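PDB 1TED: alpha-pyrone synthesis polyketide synthase-like Pks18 from Mycobacterium tuberculosis, which probably extends medium- and long-chain aliphatic acyl-CoA starters with malonyl-CoA to make tri- and tetraketide alpha-pyrones, as a homodimeric type III polyketide synthase. Local coordinates for residues A33-L38 with A229-G234; A311-G316 with S349-F354. All blocks are in the same frame, centred on the assembly; numbering follows the deposited sequence.

Overall arrangement
Both contacts belong to one thiolase fold and reach the same large mixed sheet, with centres about 16 Å apart. Interaction 1 comes first along the chain, pairing strands 32-41 and 226-236 in the N-terminal half; interaction 2 follows in the C-terminal half, where the end of strand 310-312 and the turn after it meet residues 349-354 of helix 349-361. That helix joins the two: Ile353 CG2 lies 3.6 Å from Ala229 CB and 4.0 Å from Leu38 CG, while Leu352 and Ser351 face residues 311-314. Interaction 1 is thus sheet framework, whereas interaction 2 carries His313 beside Cys175, the probable nucleophile.

Interaction 1: A33-L38 with A229-G234; sequences AVIEGL and AALVIG
Ile35 and Ile233 each turn CG1 anti to their own carbonyl carbon (chi1 -67° and -43°), and the two side chains lie next to each other, pointing the same way, with Ile35 CG1 3.8 Å from Ile233 CD1. Leu231, also with CG anti to its carbonyl carbon, brings CD2 against two residues of the facing strand: it sits 4.0 Å from Ile35 CG2 and 3.9 Å from Leu38 CG. Leu38 and Leu231 run alongside each other, while Ile35 crosses Leu231 at a slant. These four residues build one apolar face of an antiparallel strand pair. Hydrogen bonds run both ways between Val34 and Gly234, the one from Val34 N to Gly234 O being 3.0 Å long.

Past Ile35 the register slips by one residue. Glu36 and Gly37 both face Val232, a classic beta bulge: Glu36 N gives a 2.9 Å hydrogen bond to Val232 O, approaching almost straight on at a C=O...N angle of 177°, and Gly37 N adds a weak one to the same oxygen. In return Val232 N reaches Gly37 O at 3.0 Å, from above the carbonyl plane. Val232 CB packs onto the glycine backbone, 4.0 Å from Gly37 N.

On the Ile233 and Leu231 side, Leu182 of helix 177-191 packs against both residues, and Leu356 of helix 349-361 meets Leu38. Ala124 of helix 102-125 touches Val232 on the other face, and strands 196-204 and 247-256 flank the pair in the large mixed sheet of the thiolase fold.

Interaction 2: A311-G316 with S349-F354; sequences AIHPGG and SVSLIF
His313 and Pro314 pack against Ser351 where a strand end of the thiolase fold turns past helix 349-361. Ser351 CB is the shared point of contact: it lies 3.7 Å from His313 CE1, approaching the imidazole obliquely, and equally 3.7 Å from Pro314 CG. One residue on, Leu352 N comes to the edge of the His313 ring, near its plane. Leu352 CD1 makes the second part of the contact, pointing at the backbone, 3.1 Å from Ala311 O, a close approach, and 3.8 Å from His313 N. No hydrogen bond crosses between the two segments; packing alone joins them. It buries His313 ND1, which has no hydrogen-bond partner in the model.

Torsions and turns set these groups. His313 holds CG anti to its backbone N (chi1 172°), which carries the imidazole away from the strand end toward Ser351. Pro314 is the centre of an inverse gamma turn, closed by a weak bond from Gly315 N to His313 O, and that same Gly315 N sits over one face of the imidazole, toward its rim.

Farther out, Ala311 and His313 bond through their backbones to strand 370-378, whose Ala376 touches both His313 and Leu352. The side chain of His313 is about 3 Å at nearest atoms from that of Cys175, the probable nucleophile, and it also touches Asn346. In chalcone synthase relatives, a histidine and an asparagine complete the catalytic triad with the cysteine, consistent with this grouping. On the helix side, Ser351 OG turns back to hydrogen-bond Met347 N, with His313 CE1 4.1 Å from that OG.

Interaction 1: A33-L38 with A229-G234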
loop_
_atom_site.group_PDB
_atom_site.type_symbol
_atom_site.label_atom_id
_atom_site.label_comp_id
_atom_site.label_asym_id
_atom_site.label_seq_id
_atom_site.Cartn_x
_atom_site.Cartn_y
_atom_site.Cartn_z
ATOM N N ALA A 33 -14.292 -16.799 1.597
ATOM C CA ALA A 33 -12.837 -16.834 1.730
ATOM C C ALA A 33 -12.440 -17.599 2.984
ATOM O O ALA A 33 -13.033 -17.427 4.049
ATOM C CB ALA A 33 -12.271 -15.424 1.776
ATOM N N VAL A 34 -11.427 -18.444 2.839
ATOM C CA VAL A 34 -10.932 -19.275 3.922
ATOM C C VAL A 34 -9.413 -19.171 4.091
ATOM O O VAL A 34 -8.668 -19.222 3.118
ATOM C CB VAL A 34 -11.311 -20.768 3.659
ATOM C CG1 VAL A 34 -10.608 -21.700 4.653
ATOM C CG2 VAL A 34 -12.819 -20.927 3.745
ATOM N N ILE A 35 -8.962 -18.997 5.330
ATOM C CA ILE A 35 -7.531 -18.952 5.614
ATOM C C ILE A 35 -7.180 -20.432 5.648
ATOM O O ILE A 35 -7.569 -21.139 6.566
ATOM C CB ILE A 35 -7.234 -18.342 6.994
ATOM C CG1 ILE A 35 -7.607 -16.859 6.998
ATOM C CG2 ILE A 35 -5.765 -18.550 7.346
ATOM C CD1 ILE A 35 -7.667 -16.256 8.401
ATOM N N GLU A 36 -6.458 -20.896 4.640
ATOM C CA GLU A 36 -6.123 -22.302 4.539
ATOM C C GLU A 36 -4.738 -22.633 5.073
ATOM O O GLU A 36 -4.432 -23.787 5.370
ATOM C CB GLU A 36 -6.299 -22.729 3.074
ATOM C CG GLU A 36 -7.633 -22.223 2.550
ATOM C CD GLU A 36 -8.104 -22.870 1.269
ATOM O OE1 GLU A 36 -7.378 -22.796 0.257
ATOM O OE2 GLU A 36 -9.224 -23.437 1.271
ATOM N N GLY A 37 -3.916 -21.601 5.216
ATOM C CA GLY A 37 -2.576 -21.781 5.733
ATOM C C GLY A 37 -2.235 -20.577 6.582
ATOM O O GLY A 37 -2.641 -19.463 6.265
ATOM N N LEU A 38 -1.495 -20.801 7.661
ATOM C CA LEU A 38 -1.102 -19.732 8.566
ATOM C C LEU A 38 0.222 -20.066 9.249
ATOM O O LEU A 38 0.367 -21.125 9.867
ATOM C CB LEU A 38 -2.195 -19.522 9.621
ATOM C CG LEU A 38 -2.047 -18.427 10.690
ATOM C CD1 LEU A 38 -3.365 -18.281 11.414
ATOM C CD2 LEU A 38 -0.945 -18.763 11.691
ATOM N N ALA A 229 4.242 -12.688 9.868
ATOM C CA ALA A 229 3.142 -13.628 9.778
ATOM C C ALA A 229 2.641 -13.656 8.345
ATOM O O ALA A 229 2.715 -12.657 7.630
ATOM C CB ALA A 229 2.008 -13.234 10.729
ATOM N N ALA A 230 2.128 -14.807 7.935
ATOM C CA ALA A 230 1.633 -14.963 6.583
ATOM C C ALA A 230 0.354 -15.788 6.575
ATOM O O ALA A 230 0.149 -16.639 7.437
ATOM C CB ALA A 230 2.707 -15.635 5.708
ATOM N N LEU A 231 -0.507 -15.517 5.600
ATOM C CA LEU A 231 -1.763 -16.246 5.456
ATOM C C LEU A 231 -1.882 -16.689 4.004
ATOM O O LEU A 231 -1.426 -15.991 3.104
ATOM C CB LEU A 231 -2.960 -15.344 5.771
ATOM C CG LEU A 231 -3.024 -14.617 7.107
ATOM C CD1 LEU A 231 -4.199 -13.649 7.066
ATOM C CD2 LEU A 231 -3.178 -15.617 8.246
ATOM N N VAL A 232 -2.473 -17.854 3.783
ATOM C CA VAL A 232 -2.698 -18.335 2.430
ATOM C C VAL A 232 -4.215 -18.407 2.320
ATOM O O VAL A 232 -4.858 -19.159 3.042
ATOM C CB VAL A 232 -2.080 -19.733 2.184
ATOM C CG1 VAL A 232 -2.388 -20.193 0.755
ATOM C CG2 VAL A 232 -0.575 -19.678 2.402
ATOM N N ILE A 233 -4.771 -17.604 1.421
ATOM C CA ILE A 233 -6.214 -17.516 1.226
ATOM C C ILE A 233 -6.700 -18.217 -0.041
ATOM O O ILE A 233 -6.011 -18.244 -1.063
ATOM C CB ILE A 233 -6.650 -16.025 1.156
ATOM C CG1 ILE A 233 -5.933 -15.222 2.244
ATOM C CG2 ILE A 233 -8.152 -15.900 1.293
ATOM C CD1 ILE A 233 -6.114 -15.760 3.659
ATOM N N GLY A 234 -7.902 -18.776 0.043
ATOM C CA GLY A 234 -8.501 -19.446 -1.091
ATOM C C GLY A 234 -10.009 -19.327 -0.998
ATOM O O GLY A 234 -10.549 -19.069 0.077
#

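Interaction 2: A311-G316 with S349-F354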
loop_
_atom_site.group_PDB
_atom_site.type_symbol
_atom_site.label_atom_id
_atom_site.label_comp_id
_atom_site.label_asym_id
_atom_site.label_seq_id
_atom_site.Cartn_x
_atom_site.Cartn_y
_atom_site.Cartn_z
ATOM N N ALA A 311 -10.145 -11.946 19.303
ATOM C CA ALA A 311 -8.772 -11.696 18.872
ATOM C C ALA A 311 -8.564 -10.187 18.843
ATOM O O ALA A 311 -8.601 -9.545 17.786
ATOM C CB ALA A 311 -8.524 -12.312 17.480
ATOM N N ILE A 312 -8.361 -9.627 20.029
ATOM C CA ILE A 312 -8.151 -8.200 20.180
ATOM C C ILE A 312 -6.691 -7.871 19.934
ATOM O O ILE A 312 -5.808 -8.467 20.547
ATOM C CB ILE A 312 -8.531 -7.743 21.600
ATOM C CG1 ILE A 312 -10.014 -8.049 21.859
ATOM C CG2 ILE A 312 -8.207 -6.262 21.776
ATOM C CD1 ILE A 312 -10.464 -7.769 23.278
ATOM N N HIS A 313 -6.430 -6.929 19.033
ATOM C CA HIS A 313 -5.056 -6.554 18.757
ATOM C C HIS A 313 -4.312 -6.237 20.053
ATOM O O HIS A 313 -4.657 -5.288 20.758
ATOM C CB HIS A 313 -4.979 -5.330 17.853
ATOM C CG HIS A 313 -3.588 -4.803 17.717
ATOM N ND1 HIS A 313 -2.573 -5.539 17.141
ATOM C CD2 HIS A 313 -3.007 -3.682 18.205
ATOM C CE1 HIS A 313 -1.427 -4.901 17.290
ATOM N NE2 HIS A 313 -1.663 -3.772 17.934
ATOM N N PRO A 314 -3.272 -7.024 20.372
ATOM C CA PRO A 314 -2.491 -6.802 21.595
ATOM C C PRO A 314 -1.452 -5.698 21.442
ATOM O O PRO A 314 -0.256 -5.944 21.521
ATOM C CB PRO A 314 -1.872 -8.170 21.856
ATOM C CG PRO A 314 -1.662 -8.708 20.468
ATOM C CD PRO A 314 -2.904 -8.300 19.726
ATOM N N GLY A 315 -1.924 -4.472 21.242
ATOM C CA GLY A 315 -1.028 -3.347 21.062
ATOM C C GLY A 315 -0.413 -2.844 22.347
ATOM O O GLY A 315 0.564 -2.097 22.320
ATOM N N GLY A 316 -0.973 -3.256 23.477
ATOM C CA GLY A 316 -0.454 -2.818 24.760
ATOM C C GLY A 316 -1.518 -2.939 25.832
ATOM O O GLY A 316 -2.711 -2.981 25.526
ATOM N N SER A 349 1.015 -4.850 12.714
ATOM C CA SER A 349 0.116 -5.670 11.901
ATOM C C SER A 349 0.203 -7.167 12.139
ATOM O O SER A 349 -0.782 -7.881 12.006
ATOM C CB SER A 349 0.351 -5.396 10.415
ATOM O OG SER A 349 1.698 -5.643 10.046
ATOM N N VAL A 350 1.387 -7.635 12.501
ATOM C CA VAL A 350 1.631 -9.051 12.725
ATOM C C VAL A 350 0.910 -9.684 13.915
ATOM O O VAL A 350 0.497 -10.845 13.849
ATOM C CB VAL A 350 3.147 -9.288 12.912
ATOM C CG1 VAL A 350 3.414 -10.740 13.257
ATOM C CG2 VAL A 350 3.897 -8.865 11.657
ATOM N N SER A 351 0.764 -8.918 14.996
ATOM C CA SER A 351 0.166 -9.414 16.234
ATOM C C SER A 351 -1.193 -10.086 16.146
ATOM O O SER A 351 -1.425 -11.121 16.769
ATOM C CB SER A 351 0.127 -8.292 17.263
ATOM O OG SER A 351 1.445 -7.854 17.546
ATOM N N LEU A 352 -2.096 -9.512 15.373
ATOM C CA LEU A 352 -3.410 -10.104 15.246
ATOM C C LEU A 352 -3.286 -11.545 14.743
ATOM O O LEU A 352 -4.003 -12.430 15.195
ATOM C CB LEU A 352 -4.254 -9.252 14.290
ATOM C CG LEU A 352 -5.771 -9.259 14.472
ATOM C CD1 LEU A 352 -6.119 -9.088 15.938
ATOM C CD2 LEU A 352 -6.382 -8.133 13.634
ATOM N N ILE A 353 -2.355 -11.797 13.828
ATOM C CA ILE A 353 -2.208 -13.152 13.296
ATOM C C ILE A 353 -1.563 -14.132 14.284
ATOM O O ILE A 353 -1.855 -15.325 14.251
ATOM C CB ILE A 353 -1.458 -13.130 11.940
ATOM C CG1 ILE A 353 -2.293 -12.348 10.919
ATOM C CG2 ILE A 353 -1.248 -14.540 11.425
ATOM C CD1 ILE A 353 -1.573 -12.034 9.637
ATOM N N PHE A 354 -0.707 -13.630 15.174
ATOM C CA PHE A 354 -0.100 -14.483 16.197
ATOM C C PHE A 354 -1.239 -14.912 17.110
ATOM O O PHE A 354 -1.289 -16.044 17.585
ATOM C CB PHE A 354 0.920 -13.712 17.030
ATOM C CG PHE A 354 2.330 -13.836 16.542
ATOM C CD1 PHE A 354 2.665 -13.500 15.238
ATOM C CD2 PHE A 354 3.342 -14.221 17.415
ATOM C CE1 PHE A 354 3.995 -13.537 14.806
ATOM C CE2 PHE A 354 4.677 -14.263 16.997
ATOM C CZ PHE A 354 5.003 -13.916 15.684
#